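4-hydroxy-tetrahydrodipicolinate synthase (Methylacidiphilum fumariolicum SolV, PDB 6T3T) probably catalyses the condensation of pyruvate with L-aspartate-beta-semialdehyde, through a Schiff-base intermediate, in the lysine branch of amino-acid biosynthesis. Local coordinates at residues K283-L286 with S287-E291. Residues are numbered along the deposited sequence; the frame is centred on the assembly and turned at random.
Sequences KTTL and SRTKE
K283 O accepts the amide of S287, N to O 3.1 Å, the first of four successive i to i+4 bonds that carry this turn of the α-helix 276-295, on the outside of the enzyme beyond its TIM barrel. The lysine suits an exposed position, its extended chain lying partly against M259. T284 O takes R288 N at 3.1 Å in a nearly straight bond (N-H...O 172°), while R288 CG passes 3.5 Å from T284 O; the arginine chain beyond is extended, and the residue is exposed. The hydroxyl of T284 turns back to the preceding turn, to K281 O. T285 O is gripped twice. T289 N bonds T285 O at 3.0 Å, and T289 OG1 reaches the same T285 O at 2.8 Å, above the carbonyl plane and from the face opposite the amide. With T289 OG1 beside its own backbone N (chi1 -60°), the hydroxyl is swung back over the previous turn, and the T289 side chain packs on F211 and on L237 and L240 of helix 227-243. T285 has the same chi1 setting (-67°), and its OG1 is hydrogen-bonded to both K281 O and the D243 carboxylate; its CG2 lies 3.8 Å from T289 OG1. A valine in place of T289 would probably leave T285 O with the amide alone and lose the hydroxyl's brace between turns. L286 fills the neighbouring apolar face against A256 and M259, while its carbonyl receives K290 N. K290, extended beyond CG, brings CE to 4.1 Å from L286 CD2, and its NZ makes a salt bridge with E260. Threonine thus suits position T289 because its hydroxyl is spent on T285 O within the helix, satisfied amid F211, L237 and L240, whereas T285 also reaches outside the helix to D243.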
loop_
_atom_site.group_PDB
_atom_site.type_symbol
_atom_site.label_atom_id
_atom_site.label_comp_id
_atom_site.label_asym_id
_atom_site.label_seq_id
_atom_site.Cartn_x
_atom_site.Cartn_y
_atom_site.Cartn_z
ATOM N N LYS A 283 5.153 -29.451 -1.184
ATOM C CA LYS A 283 5.142 -30.890 -1.421
ATOM C C LYS A 283 3.732 -31.459 -1.289
ATOM O O LYS A 283 3.267 -32.210 -2.148
ATOM C CB LYS A 283 6.095 -31.561 -0.434
ATOM C CG LYS A 283 6.222 -33.060 -0.550
ATOM C CD LYS A 283 7.327 -33.531 0.396
ATOM C CE LYS A 283 7.637 -35.004 0.222
ATOM N NZ LYS A 283 8.968 -35.335 0.840
ATOM N N THR A 284 3.032 -31.114 -0.208
ATOM C CA THR A 284 1.690 -31.650 -0.042
ATOM C C THR A 284 0.744 -31.111 -1.117
ATOM O O THR A 284 -0.056 -31.877 -1.668
ATOM C CB THR A 284 1.164 -31.371 1.373
ATOM O OG1 THR A 284 1.087 -29.967 1.584
ATOM C CG2 THR A 284 2.087 -31.961 2.427
ATOM N N THR A 285 0.825 -29.804 -1.445
ATOM C CA THR A 285 -0.011 -29.269 -2.522
ATOM C C THR A 285 0.280 -29.969 -3.857
ATOM O O THR A 285 -0.641 -30.275 -4.620
ATOM C CB THR A 285 0.202 -27.757 -2.696
ATOM O OG1 THR A 285 -0.284 -27.038 -1.563
ATOM C CG2 THR A 285 -0.513 -27.239 -3.975
ATOM N N LEU A 286 1.551 -30.225 -4.157
ATOM C CA LEU A 286 1.898 -30.941 -5.388
ATOM C C LEU A 286 1.185 -32.285 -5.477
ATOM O O LEU A 286 0.606 -32.630 -6.517
ATOM C CB LEU A 286 3.393 -31.167 -5.474
ATOM C CG LEU A 286 4.243 -30.602 -6.609
ATOM C CD1 LEU A 286 5.627 -31.221 -6.516
ATOM C CD2 LEU A 286 3.623 -30.863 -7.978
ATOM N N SER A 287 1.252 -33.078 -4.405
ATOM C CA SER A 287 0.634 -34.402 -4.422
ATOM C C SER A 287 -0.868 -34.308 -4.654
ATOM O O SER A 287 -1.423 -35.016 -5.497
ATOM C CB SER A 287 0.910 -35.120 -3.095
ATOM O OG SER A 287 2.143 -35.790 -3.174
ATOM N N ARG A 288 -1.535 -33.432 -3.909
ATOM C CA ARG A 288 -2.983 -33.264 -4.015
ATOM C C ARG A 288 -3.394 -32.846 -5.419
ATOM O O ARG A 288 -4.449 -33.254 -5.918
ATOM C CB ARG A 288 -3.471 -32.222 -2.997
ATOM C CG ARG A 288 -3.472 -32.701 -1.575
ATOM C CD ARG A 288 -3.796 -31.635 -0.515
ATOM N NE ARG A 288 -3.783 -32.257 0.811
ATOM C CZ ARG A 288 -3.836 -31.610 1.975
ATOM N NH1 ARG A 288 -3.803 -32.305 3.111
ATOM N NH2 ARG A 288 -3.909 -30.280 2.014
ATOM N N THR A 289 -2.595 -31.989 -6.050
ATOM C CA THR A 289 -2.925 -31.487 -7.380
ATOM C C THR A 289 -2.920 -32.598 -8.420
ATOM O O THR A 289 -3.779 -32.635 -9.317
ATOM C CB THR A 289 -1.937 -30.397 -7.763
ATOM O OG1 THR A 289 -2.036 -29.347 -6.803
ATOM C CG2 THR A 289 -2.243 -29.852 -9.177
ATOM N N LYS A 290 -1.942 -33.493 -8.332
ATOM C CA LYS A 290 -1.840 -34.574 -9.303
ATOM C C LYS A 290 -3.068 -35.456 -9.264
ATOM O O LYS A 290 -3.660 -35.765 -10.308
ATOM C CB LYS A 290 -0.596 -35.398 -9.017
ATOM C CG LYS A 290 0.665 -34.623 -9.228
ATOM C CD LYS A 290 1.852 -35.550 -9.324
ATOM C CE LYS A 290 3.138 -34.719 -9.192
ATOM N NZ LYS A 290 4.381 -35.511 -9.429
ATOM N N GLU A 291 -3.487 -35.846 -8.054
ATOM C CA GLU A 291 -4.670 -36.685 -7.930
ATOM C C GLU A 291 -5.928 -35.926 -8.354
ATOM O O GLU A 291 -6.780 -36.486 -9.053
ATOM C CB GLU A 291 -4.792 -37.265 -6.521
ATOM C CG GLU A 291 -6.165 -37.860 -6.307
ATOM C CD GLU A 291 -6.462 -39.039 -7.267
ATOM O OE1 GLU A 291 -7.500 -39.713 -7.058
ATOM O OE2 GLU A 291 -5.652 -39.330 -8.200
#